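Local coordinates for porin B (Pseudomonas putida, PDB 4GEY), which probably lets glucose and related sugars diffuse across the bacterial outer membrane, as a beta-barrel channel of the carbohydrate-selective OprB family, at residues A[115-120]-A[165-170]; A[315-320]-A[327-332]; A[352-357]-A[388-393]; A[384-389]-A[417-422]. The protein carries 2 engineered substitutions. One frame throughout, in Å; residues are numbered along the deposited sequence.

Contact 1: A[115-120]-A[165-170]; sequences QFSSVQ and FQNLAF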
# COMPACT_ATOMS: atom_id res chain seq x y z
N GLN A 115 14.29 -7.11 -1.16
CA GLN A 115 13.93 -5.76 -0.75
C GLN A 115 12.60 -5.74 -0.02
O GLN A 115 11.68 -6.47 -0.37
CB GLN A 115 13.84 -4.84 -1.97
CG GLN A 115 13.72 -3.40 -1.59
CD GLN A 115 13.46 -2.51 -2.76
OE1 GLN A 115 13.53 -2.95 -3.91
NE2 GLN A 115 13.13 -1.25 -2.48
N PHE A 116 12.49 -4.91 1.01
CA PHE A 116 11.24 -4.82 1.74
C PHE A 116 10.24 -4.02 0.91
O PHE A 116 9.17 -4.51 0.58
CB PHE A 116 11.43 -4.23 3.14
CG PHE A 116 12.08 -5.18 4.09
CD1 PHE A 116 11.33 -6.16 4.71
CD2 PHE A 116 13.44 -5.12 4.33
CE1 PHE A 116 11.93 -7.07 5.58
CE2 PHE A 116 14.05 -6.02 5.19
CZ PHE A 116 13.29 -7.00 5.82
N SER A 117 10.62 -2.80 0.57
CA SER A 117 9.85 -2.00 -0.37
C SER A 117 10.05 -2.55 -1.79
O SER A 117 10.65 -3.60 -1.98
CB SER A 117 10.28 -0.52 -0.30
OG SER A 117 9.42 0.30 -1.08
N SER A 118 9.53 -1.83 -2.77
CA SER A 118 9.47 -2.31 -4.14
C SER A 118 9.45 -1.11 -5.07
O SER A 118 8.78 -0.11 -4.79
CB SER A 118 8.20 -3.14 -4.35
OG SER A 118 7.88 -3.24 -5.73
N VAL A 119 10.19 -1.20 -6.17
CA VAL A 119 10.32 -0.07 -7.08
C VAL A 119 9.18 -0.02 -8.08
O VAL A 119 9.13 0.86 -8.94
CB VAL A 119 11.66 -0.09 -7.81
CG1 VAL A 119 12.77 -0.04 -6.80
CG2 VAL A 119 11.79 -1.33 -8.68
N GLN A 120 8.26 -0.98 -7.97
CA GLN A 120 7.08 -0.98 -8.81
C GLN A 120 5.88 -1.37 -7.96
O GLN A 120 5.46 -2.54 -7.98
CB GLN A 120 7.24 -1.95 -9.98
CG GLN A 120 8.24 -1.50 -11.02
CD GLN A 120 8.75 -2.66 -11.89
OE1 GLN A 120 9.79 -3.27 -11.59
NE2 GLN A 120 8.03 -2.95 -12.98
N PHE A 165 3.23 7.98 -5.89
CA PHE A 165 4.63 7.56 -6.01
C PHE A 165 4.69 6.17 -6.66
O PHE A 165 3.69 5.46 -6.69
CB PHE A 165 5.33 7.53 -4.64
CG PHE A 165 5.67 8.89 -4.09
CD1 PHE A 165 4.74 9.62 -3.36
CD2 PHE A 165 6.94 9.43 -4.28
CE1 PHE A 165 5.06 10.87 -2.85
CE2 PHE A 165 7.27 10.69 -3.77
CZ PHE A 165 6.33 11.41 -3.06
N GLN A 166 5.83 5.79 -7.21
CA GLN A 166 5.96 4.46 -7.78
C GLN A 166 6.46 3.48 -6.73
O GLN A 166 6.10 2.30 -6.72
CB GLN A 166 6.89 4.47 -8.99
CG GLN A 166 6.98 3.12 -9.69
CD GLN A 166 7.49 3.22 -11.11
OE1 GLN A 166 7.03 4.06 -11.90
NE2 GLN A 166 8.46 2.38 -11.45
N ASN A 167 7.31 3.99 -5.84
CA ASN A 167 7.91 3.18 -4.79
C ASN A 167 6.90 2.83 -3.69
O ASN A 167 6.20 3.71 -3.18
CB ASN A 167 9.10 3.93 -4.21
CG ASN A 167 9.95 3.07 -3.31
OD1 ASN A 167 9.56 2.75 -2.19
ND2 ASN A 167 11.12 2.71 -3.80
N LEU A 168 6.84 1.56 -3.33
CA LEU A 168 5.86 1.04 -2.37
C LEU A 168 5.84 1.81 -1.08
O LEU A 168 4.78 2.04 -0.52
CB LEU A 168 6.12 -0.44 -2.06
CG LEU A 168 4.95 -1.42 -2.13
CD1 LEU A 168 5.25 -2.64 -1.28
CD2 LEU A 168 3.63 -0.79 -1.75
N ALA A 169 7.02 2.21 -0.61
CA ALA A 169 7.14 2.92 0.66
C ALA A 169 6.32 4.21 0.71
O ALA A 169 6.06 4.74 1.80
CB ALA A 169 8.60 3.24 0.93
N PHE A 170 5.93 4.73 -0.46
CA PHE A 170 5.18 5.99 -0.52
C PHE A 170 3.81 5.82 -1.15
O PHE A 170 3.21 6.77 -1.65
CB PHE A 170 5.97 7.07 -1.28
CG PHE A 170 7.39 7.17 -0.85
CD1 PHE A 170 7.72 7.70 0.38
CD2 PHE A 170 8.40 6.72 -1.67
CE1 PHE A 170 9.04 7.77 0.79
CE2 PHE A 170 9.71 6.80 -1.28
CZ PHE A 170 10.04 7.31 -0.04

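Contact 2: A[315-320]-A[327-332]; sequences NFTVHD and DNYQQV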
# COMPACT_ATOMS: atom_id res chain seq x y z
N ASN A 315 4.62 9.26 7.57
CA ASN A 315 4.07 8.00 8.04
C ASN A 315 5.05 7.38 9.03
O ASN A 315 6.27 7.43 8.83
CB ASN A 315 3.86 7.03 6.87
CG ASN A 315 2.58 7.29 6.10
OD1 ASN A 315 1.54 6.71 6.38
ND2 ASN A 315 2.67 8.14 5.08
N PHE A 316 4.52 6.83 10.10
CA PHE A 316 5.31 6.12 11.09
C PHE A 316 4.57 4.83 11.41
O PHE A 316 3.34 4.76 11.37
CB PHE A 316 5.49 6.95 12.38
CG PHE A 316 6.09 8.30 12.15
CD1 PHE A 316 5.28 9.40 11.87
CD2 PHE A 316 7.46 8.48 12.20
CE1 PHE A 316 5.84 10.66 11.64
CE2 PHE A 316 8.03 9.74 11.98
CZ PHE A 316 7.22 10.82 11.70
N THR A 317 5.32 3.81 11.74
CA THR A 317 4.72 2.51 11.89
C THR A 317 5.55 1.79 12.94
O THR A 317 6.76 2.02 13.06
CB THR A 317 4.70 1.83 10.52
OG1 THR A 317 3.38 1.41 10.17
CG2 THR A 317 5.64 0.69 10.48
N VAL A 318 4.89 0.97 13.75
CA VAL A 318 5.54 0.29 14.87
C VAL A 318 4.88 -1.08 15.07
O VAL A 318 3.64 -1.18 15.10
CB VAL A 318 5.47 1.13 16.18
CG1 VAL A 318 5.42 0.25 17.40
CG2 VAL A 318 6.66 2.08 16.27
N HIS A 319 5.70 -2.12 15.20
CA HIS A 319 5.21 -3.51 15.23
C HIS A 319 5.80 -4.34 16.35
O HIS A 319 6.90 -4.06 16.83
CB HIS A 319 5.49 -4.18 13.90
CG HIS A 319 5.08 -3.35 12.74
ND1 HIS A 319 3.77 -3.28 12.31
CD2 HIS A 319 5.77 -2.50 11.95
CE1 HIS A 319 3.68 -2.45 11.29
NE2 HIS A 319 4.89 -1.98 11.04
N ASP A 320 5.08 -5.39 16.74
CA ASP A 320 5.51 -6.19 17.88
C ASP A 320 6.86 -6.85 17.62
O ASP A 320 7.05 -7.54 16.62
CB ASP A 320 4.42 -7.19 18.32
CG ASP A 320 4.20 -8.33 17.34
OD1 ASP A 320 4.89 -9.37 17.47
OD2 ASP A 320 3.30 -8.20 16.46
N ASP A 327 10.61 -3.98 12.32
CA ASP A 327 10.53 -3.54 13.70
C ASP A 327 9.65 -2.28 13.77
O ASP A 327 8.68 -2.21 14.54
CB ASP A 327 11.95 -3.18 14.13
CG ASP A 327 12.11 -3.05 15.61
OD1 ASP A 327 11.20 -2.50 16.27
OD2 ASP A 327 13.15 -3.51 16.13
N ASN A 328 10.03 -1.30 12.95
CA ASN A 328 9.42 0.02 12.93
C ASN A 328 9.75 0.64 11.58
O ASN A 328 10.68 0.20 10.91
CB ASN A 328 9.96 0.87 14.09
CG ASN A 328 11.45 1.22 13.94
OD1 ASN A 328 11.86 1.92 13.01
ND2 ASN A 328 12.27 0.75 14.89
N TYR A 329 9.00 1.66 11.16
CA TYR A 329 9.23 2.31 9.88
C TYR A 329 8.86 3.78 9.92
O TYR A 329 7.92 4.17 10.60
CB TYR A 329 8.46 1.58 8.78
CG TYR A 329 7.87 2.44 7.69
CD1 TYR A 329 6.61 2.99 7.81
CD2 TYR A 329 8.55 2.63 6.49
CE1 TYR A 329 6.05 3.75 6.79
CE2 TYR A 329 8.00 3.38 5.46
CZ TYR A 329 6.76 3.94 5.61
OH TYR A 329 6.21 4.70 4.59
N GLN A 330 9.62 4.61 9.21
CA GLN A 330 9.32 6.03 9.16
C GLN A 330 9.35 6.48 7.71
O GLN A 330 10.05 5.89 6.87
CB GLN A 330 10.32 6.85 9.96
CG GLN A 330 10.38 6.50 11.44
CD GLN A 330 11.15 5.23 11.70
OE1 GLN A 330 12.19 5.00 11.09
NE2 GLN A 330 10.64 4.38 12.58
N GLN A 331 8.60 7.53 7.42
CA GLN A 331 8.62 8.08 6.10
C GLN A 331 8.24 9.54 6.15
O GLN A 331 7.30 9.93 6.83
CB GLN A 331 7.68 7.28 5.21
CG GLN A 331 7.39 7.88 3.86
CD GLN A 331 5.91 8.06 3.68
OE1 GLN A 331 5.30 8.88 4.35
NE2 GLN A 331 5.30 7.27 2.79
N VAL A 332 9.00 10.35 5.43
CA VAL A 332 8.77 11.78 5.36
C VAL A 332 8.86 12.19 3.89
O VAL A 332 9.65 11.61 3.13
CB VAL A 332 9.80 12.52 6.23
CG1 VAL A 332 10.16 13.85 5.65
CG2 VAL A 332 9.25 12.70 7.62

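Contact 3: A[352-357]-A[388-393]; sequences VARIHV and TEYNAE. With DMU (decyl-beta-D-maltopyranoside), chain L.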
# COMPACT_ATOMS: atom_id res chain seq x y z
N VAL A 352 11.26 10.17 1.48
CA VAL A 352 12.32 9.35 2.05
C VAL A 352 11.67 8.43 3.05
O VAL A 352 10.82 8.86 3.82
CB VAL A 352 13.37 10.17 2.83
CG1 VAL A 352 14.74 9.48 2.77
CG2 VAL A 352 13.47 11.59 2.30
N ALA A 353 12.08 7.16 3.04
CA ALA A 353 11.55 6.18 3.98
C ALA A 353 12.68 5.41 4.59
O ALA A 353 13.68 5.15 3.95
CB ALA A 353 10.60 5.24 3.29
N ARG A 354 12.50 5.03 5.85
CA ARG A 354 13.44 4.19 6.56
C ARG A 354 12.67 2.97 7.03
O ARG A 354 11.59 3.09 7.60
CB ARG A 354 14.01 4.95 7.75
CG ARG A 354 14.81 4.11 8.71
CD ARG A 354 15.20 4.91 9.94
NE ARG A 354 15.90 4.03 10.87
CZ ARG A 354 15.33 3.44 11.92
NH1 ARG A 354 14.06 3.68 12.18
NH2 ARG A 354 16.03 2.65 12.71
N ILE A 355 13.21 1.79 6.76
CA ILE A 355 12.58 0.53 7.15
C ILE A 355 13.54 -0.28 7.99
O ILE A 355 14.51 -0.85 7.48
CB ILE A 355 12.20 -0.29 5.92
CG1 ILE A 355 11.30 0.54 4.99
CG2 ILE A 355 11.53 -1.58 6.33
CD1 ILE A 355 11.22 0.02 3.56
N HIS A 356 13.28 -0.35 9.29
CA HIS A 356 14.20 -1.04 10.19
C HIS A 356 13.78 -2.49 10.49
O HIS A 356 12.61 -2.77 10.71
CB HIS A 356 14.36 -0.26 11.49
CG HIS A 356 15.26 -0.92 12.48
ND1 HIS A 356 14.79 -1.63 13.56
CD2 HIS A 356 16.61 -0.99 12.54
CE1 HIS A 356 15.80 -2.10 14.25
NE2 HIS A 356 16.92 -1.73 13.66
N VAL A 357 14.76 -3.39 10.48
CA VAL A 357 14.51 -4.80 10.76
C VAL A 357 14.80 -5.14 12.21
O VAL A 357 15.88 -4.87 12.73
CB VAL A 357 15.36 -5.75 9.89
CG1 VAL A 357 14.94 -7.19 10.14
CG2 VAL A 357 15.25 -5.39 8.42
N THR A 388 18.83 -2.20 7.95
CA THR A 388 17.94 -1.07 7.68
C THR A 388 17.98 -0.69 6.21
O THR A 388 19.05 -0.47 5.65
CB THR A 388 18.32 0.17 8.51
OG1 THR A 388 18.52 -0.20 9.89
CG2 THR A 388 17.24 1.22 8.42
N GLU A 389 16.81 -0.61 5.60
CA GLU A 389 16.66 -0.29 4.19
C GLU A 389 16.11 1.12 4.09
O GLU A 389 15.19 1.49 4.84
CB GLU A 389 15.70 -1.27 3.52
CG GLU A 389 15.31 -0.93 2.09
CD GLU A 389 14.28 -1.91 1.49
OE1 GLU A 389 13.33 -1.45 0.82
OE2 GLU A 389 14.42 -3.14 1.68
N TYR A 390 16.66 1.91 3.18
CA TYR A 390 16.14 3.25 2.93
C TYR A 390 15.62 3.33 1.50
O TYR A 390 16.18 2.71 0.59
CB TYR A 390 17.20 4.33 3.19
CG TYR A 390 17.58 4.46 4.64
CD1 TYR A 390 18.44 3.54 5.24
CD2 TYR A 390 17.10 5.50 5.42
CE1 TYR A 390 18.80 3.65 6.57
CE2 TYR A 390 17.46 5.63 6.75
CZ TYR A 390 18.31 4.70 7.32
OH TYR A 390 18.67 4.79 8.64
N ASN A 391 14.55 4.10 1.30
CA ASN A 391 14.03 4.33 -0.04
C ASN A 391 13.83 5.81 -0.23
O ASN A 391 13.46 6.52 0.71
CB ASN A 391 12.69 3.63 -0.26
CG ASN A 391 12.81 2.13 -0.40
OD1 ASN A 391 12.64 1.58 -1.50
ND2 ASN A 391 13.08 1.45 0.71
N ALA A 392 14.06 6.28 -1.46
CA ALA A 392 13.72 7.65 -1.80
C ALA A 392 13.23 7.75 -3.24
O ALA A 392 13.73 7.07 -4.14
CB ALA A 392 14.90 8.58 -1.57
N GLU A 393 12.23 8.60 -3.45
CA GLU A 393 11.72 8.86 -4.79
C GLU A 393 11.57 10.36 -5.05
O GLU A 393 11.13 11.12 -4.20
CB GLU A 393 10.39 8.13 -5.00
CG GLU A 393 9.76 8.30 -6.39
CD GLU A 393 8.49 7.45 -6.59
OE1 GLU A 393 8.31 6.46 -5.84
OE2 GLU A 393 7.67 7.77 -7.49
C1 DMU L . 23.27 2.00 8.01
C2 DMU L . 23.54 0.76 8.69
C3 DMU L . 24.91 0.42 9.18
C4 DMU L . 25.85 1.64 9.34
O5 DMU L . 25.64 2.56 8.12
C6 DMU L . 24.29 3.05 8.04
O7 DMU L . 24.84 -0.24 10.46
O16 DMU L . 24.19 3.97 6.94
C18 DMU L . 23.62 5.26 7.17
C19 DMU L . 23.16 6.08 5.94
C22 DMU L . 21.63 6.30 5.66
C25 DMU L . 21.28 7.11 4.41
C28 DMU L . 19.87 7.13 3.86
C31 DMU L . 19.70 7.47 2.40
C34 DMU L . 18.33 7.81 1.85
C37 DMU L . 17.98 7.37 0.46
O49 DMU L . 22.00 2.52 8.59
O55 DMU L . 22.96 -0.33 7.89
C57 DMU L . 27.16 1.33 9.48
O61 DMU L . 28.08 2.19 8.91
C5 DMU L . 26.10 -1.69 11.91
C7 DMU L . 27.53 -1.72 11.95
C8 DMU L . 28.12 -2.61 10.95
C9 DMU L . 27.74 -2.21 9.49
O1 DMU L . 26.29 -1.71 9.44
C10 DMU L . 25.45 -1.50 10.61
O2 DMU L . 29.52 -2.57 11.04
O3 DMU L . 25.63 -0.67 12.86
O4 DMU L . 27.92 -2.17 13.28
C11 DMU L . 27.86 -3.23 8.66
O6 DMU L . 27.56 -3.02 7.33

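Contact 4: A[384-389]-A[417-422]; sequences PLQRTE and GGVDEV. With DMU (decyl-beta-D-maltopyranoside), chain L.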
# COMPACT_ATOMS: atom_id res chain seq x y z
N PRO A 384 22.29 -13.49 4.81
CA PRO A 384 22.52 -12.04 4.95
C PRO A 384 21.96 -11.43 6.21
O PRO A 384 20.88 -11.83 6.66
CB PRO A 384 21.82 -11.46 3.72
CG PRO A 384 21.98 -12.55 2.68
CD PRO A 384 21.83 -13.85 3.46
N LEU A 385 22.70 -10.49 6.79
CA LEU A 385 22.31 -9.79 8.00
C LEU A 385 21.44 -8.62 7.60
O LEU A 385 21.91 -7.67 6.95
CB LEU A 385 23.55 -9.31 8.77
CG LEU A 385 24.57 -10.35 9.29
CD1 LEU A 385 25.41 -9.73 10.37
CD2 LEU A 385 23.89 -11.61 9.81
N GLN A 386 20.17 -8.68 7.97
CA GLN A 386 19.24 -7.64 7.58
C GLN A 386 19.13 -6.56 8.64
O GLN A 386 18.78 -6.84 9.78
CB GLN A 386 17.87 -8.23 7.28
CG GLN A 386 17.88 -9.10 6.07
CD GLN A 386 16.51 -9.61 5.72
OE1 GLN A 386 15.97 -10.48 6.41
NE2 GLN A 386 15.94 -9.08 4.65
N ARG A 387 19.42 -5.33 8.24
CA ARG A 387 19.53 -4.22 9.18
C ARG A 387 18.53 -3.08 8.90
O ARG A 387 17.50 -2.99 9.55
CB ARG A 387 20.98 -3.73 9.26
CG ARG A 387 22.00 -4.86 9.05
CD ARG A 387 23.46 -4.38 9.08
NE ARG A 387 24.07 -4.56 10.40
CZ ARG A 387 25.07 -5.39 10.65
NH1 ARG A 387 25.61 -6.12 9.68
NH2 ARG A 387 25.55 -5.48 11.89
N THR A 388 18.83 -2.20 7.95
CA THR A 388 17.94 -1.07 7.68
C THR A 388 17.98 -0.69 6.21
O THR A 388 19.05 -0.47 5.65
CB THR A 388 18.32 0.17 8.51
OG1 THR A 388 18.52 -0.20 9.89
CG2 THR A 388 17.24 1.22 8.42
N GLU A 389 16.81 -0.61 5.60
CA GLU A 389 16.66 -0.29 4.19
C GLU A 389 16.11 1.12 4.09
O GLU A 389 15.19 1.49 4.84
CB GLU A 389 15.70 -1.27 3.52
CG GLU A 389 15.31 -0.93 2.09
CD GLU A 389 14.28 -1.91 1.49
OE1 GLU A 389 13.33 -1.45 0.82
OE2 GLU A 389 14.42 -3.14 1.68
N GLY A 417 16.78 -4.76 1.03
CA GLY A 417 16.54 -5.82 2.00
C GLY A 417 17.23 -5.62 3.34
O GLY A 417 17.31 -6.55 4.14
N GLY A 418 17.72 -4.41 3.59
CA GLY A 418 18.43 -4.12 4.83
C GLY A 418 19.87 -4.59 4.79
O GLY A 418 20.60 -4.49 5.79
N VAL A 419 20.30 -5.09 3.64
CA VAL A 419 21.61 -5.70 3.52
C VAL A 419 22.68 -4.72 3.08
O VAL A 419 22.76 -4.34 1.90
CB VAL A 419 21.58 -6.91 2.60
CG1 VAL A 419 22.94 -7.56 2.56
CG2 VAL A 419 20.54 -7.88 3.09
N ASP A 420 23.54 -4.34 4.02
CA ASP A 420 24.59 -3.37 3.76
C ASP A 420 25.57 -3.83 2.71
O ASP A 420 26.28 -3.02 2.12
CB ASP A 420 25.32 -3.04 5.05
CG ASP A 420 24.47 -2.23 5.99
OD1 ASP A 420 23.48 -1.62 5.53
OD2 ASP A 420 24.80 -2.19 7.19
N GLU A 421 25.60 -5.13 2.45
CA GLU A 421 26.53 -5.67 1.48
C GLU A 421 26.04 -5.49 0.04
O GLU A 421 26.77 -5.79 -0.90
CB GLU A 421 26.84 -7.15 1.78
CG GLU A 421 27.73 -7.35 3.03
CD GLU A 421 27.08 -6.86 4.33
OE1 GLU A 421 25.84 -6.97 4.46
OE2 GLU A 421 27.81 -6.36 5.22
N VAL A 422 24.83 -4.98 -0.12
CA VAL A 422 24.27 -4.74 -1.44
C VAL A 422 24.44 -3.26 -1.75
O VAL A 422 24.02 -2.42 -0.96
CB VAL A 422 22.77 -5.13 -1.53
CG1 VAL A 422 22.18 -4.66 -2.85
CG2 VAL A 422 22.56 -6.63 -1.35
C1 DMU L . 23.27 2.00 8.01
C2 DMU L . 23.54 0.76 8.69
C3 DMU L . 24.91 0.42 9.18
C4 DMU L . 25.85 1.64 9.34
O5 DMU L . 25.64 2.56 8.12
C6 DMU L . 24.29 3.05 8.04
O7 DMU L . 24.84 -0.24 10.46
O16 DMU L . 24.19 3.97 6.94
C18 DMU L . 23.62 5.26 7.17
C19 DMU L . 23.16 6.08 5.94
C22 DMU L . 21.63 6.30 5.66
C25 DMU L . 21.28 7.11 4.41
C28 DMU L . 19.87 7.13 3.86
C31 DMU L . 19.70 7.47 2.40
C34 DMU L . 18.33 7.81 1.85
C37 DMU L . 17.98 7.37 0.46
O49 DMU L . 22.00 2.52 8.59
O55 DMU L . 22.96 -0.33 7.89
C57 DMU L . 27.16 1.33 9.48
O61 DMU L . 28.08 2.19 8.91
C5 DMU L . 26.10 -1.69 11.91
C7 DMU L . 27.53 -1.72 11.95
C8 DMU L . 28.12 -2.61 10.95
C9 DMU L . 27.74 -2.21 9.49
O1 DMU L . 26.29 -1.71 9.44
C10 DMU L . 25.45 -1.50 10.61
O2 DMU L . 29.52 -2.57 11.04
O3 DMU L . 25.63 -0.67 12.86
O4 DMU L . 27.92 -2.17 13.28
C11 DMU L . 27.86 -3.23 8.66
O6 DMU L . 27.56 -3.02 7.33
O HOH W 1 25.27 -9.74 5.49

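Contact 1: A[115-120]-A[165-170]
The amide of Asn167 is met on one side by Ser117, whose OG donates to OD1 over 2.7 Å from above the carbonyl plane, 38° out of it. The same OD1 also takes the backbone N-H of Ala169 at 3.0 Å, so that two donors hold the oxygen and fix the rotation of the group. ND2, at the other end of the amide, bonds to Gln411 and Asn391 of the barrel wall. Gln166 works differently: Val119 O lies in the plane of its amide, 3.0 Å from NE2, and the N-H comes nearly head-on to that carbonyl. With CG anti to its backbone N (chi1 -176°) and the chain extended beyond, Gln166 runs beside Gln120 in the same direction, and its NE2 reaches Val52 O as well.

Between these two grips, Leu168 N donates to Ser118 O at 2.9 Å in the carbonyl plane, and Asn167 CA brings its hydrogen to the same oxygen. The segments run almost antiparallel without forming a strand pair. Small polar residues suit such a buried place, because they can supply hydrogen bonds that irregular backbone lacks: Ser118 OG accepts from Gln120 N in an ST turn and also pairs with Asn102, while Asn167 closes an Asx turn onto Ala169. Apolar packing is modest, with Ser118 CB 4.1 Å from Leu168 CB. The side chain of Leu168 is about 5 Å from bound glucose, and Glu121, which follows Gln120, lines the sugar pocket. Loops folded into the barrel are a hallmark of porins, and these two are consistent with lining the channel.

Contact 2: A[315-320]-A[327-332]
Tyr329 and Thr317 face each other as a hydrogen-bonded pair of the antiparallel beta hairpin made by strands 309-319 and 326-337, two neighbouring staves of the porin barrel. From its CB, 4.2 Å from Thr317 CB, the tyrosine side chain runs along the partner strand toward Asn315. CD1 turns the ring edge to Thr317 CB at 3.5 Å; further out CE1 lies 3.9 Å from Asn315 CB, and the hydroxyl at the tip is hydrogen-bonded to Ala169 O of a loop inside the barrel. A long aromatic residue with a polar end can thus pack along the wall and still bond to the loop.

The side chains of Phe316, Val318, Asn328 and Gln330 take the other face of the strands. Here the edge of the Phe316 ring, through CD2, touches Gln330 CG at 3.6 Å, the two side chains crossing at about a right angle. The exposed Phe316 and Val318 are consistent with a barrel surface turned to lipid.

Backbone bonds pair Asn315 with Gln331 and Thr317 with Tyr329 in both directions. Asn315 and Gln331 add a side-chain bond: their amide planes stand nearly perpendicular, and Asn315 ND2 donates to Gln331 OE1 at 2.8 Å, with that oxygen close to the asparagine amide plane.

Contact 3: A[352-357]-A[388-393]
Strands 352-357 and 388-393 run antiparallel at 165°, their axes 4.7 Å apart, with Ala353 bonded to Asn391 and Ile355 to Glu389 in both directions. They are adjacent staves of the beta-barrel, although helix 359-372 lies between them in the chain.

On the face that carries Arg354, Thr388 and Tyr390, the long arginine chain is laid out straight from CG to NE, which carries it along the tyrosine ring in the same direction. Arg354 CG touches Tyr390 CE2 at 3.6 Å, and beyond it the tyrosine hydroxyl stands at the edge of the guanidinium, in its plane, 3.6 Å from NE; the two planes are 61° apart. NH1 takes its main partner from the next strand, Gln330 OE1. Thr388 CG2 meets the same Arg354 CG, at 3.8 Å, crossing the arginine chain obliquely. The bound decyl maltoside lays its alkyl tail over one face of the Tyr390 ring, with C28 3.6 Å from Tyr390 CD2, and ends near Ala392. Tyrosine suits this surface: a flat apolar face for a hydrocarbon chain, and a hydroxyl beside an arginine. The detergent probably occupies a place taken by lipid in the membrane.

The opposite face, with Ala353, Ile355, Glu389 and Asn391, looks into the channel and meets its inner loops. Glu389 binds Phe116 N through OE2, and Ile355 lies alongside its chain, bringing CD1 to 3.8 Å from OE1. That oxygen uses its anti lone pair to receive Asn391 ND2 at 2.9 Å, lying 1° from the asparagine amide plane.

Contact 4: A[384-389]-A[417-422]
The loop between the barrel strands 404-414 and 425-435 packs here on the chain leading into strand 388-399, where Arg387 N donates to Gly418 O at 2.8 Å. Gly417 and Gly418 both have positive phi, a conformation glycine adopts readily, and the backbones come close here. Gln386, extended beyond CG, sends NE2 to a lone pair of Gly417 O at 2.9 Å, while Gly417 N donates to Glu389 OE2 from above the carboxylate plane, 42° out of it. Pro384 CB also touches Val419 CG2 at 3.9 Å.

Arg387 and Asp420 cross at about a right angle. Asp420 OD2 lies well out of the guanidinium plane, 4.1 Å from Arg387 NE, so the attraction is one of charge and no N-H points at it. The maltoside head group of the detergent sits against both: its O6 donates to Asp420 OD2 at 2.9 Å, and the outer sugar lies over one face of the guanidinium, its C11 offset toward the rim. Asp420 OD1 is also held by Ser415. The type I turn from Val419 to Val422 belongs to a loop joining adjacent strands, as throughout the porin barrel.

Contact 3 lies at the middle of the set: its centre is about 10 Å from those of contacts 1 and 2 and about 11 Å from that of contact 4. Contacts 2 and 3 are consecutive parts of the barrel wall, joined where Val332 O meets Val352 N at 2.7 Å. Contact 4 continues from contact 3 along strand 388-399, sharing Thr388 and Glu389 and the same detergent molecule. Contact 1 rests on the inner face of this wall, through Asn167 N to Glu393 OE1 at 2.7 Å and Ala169 O to Gln331 NE2 at 2.8 Å. It thereby ties the loops beside the glucose site to the barrel, whereas the side chain of Glu389 is about 13 Å from the glucose.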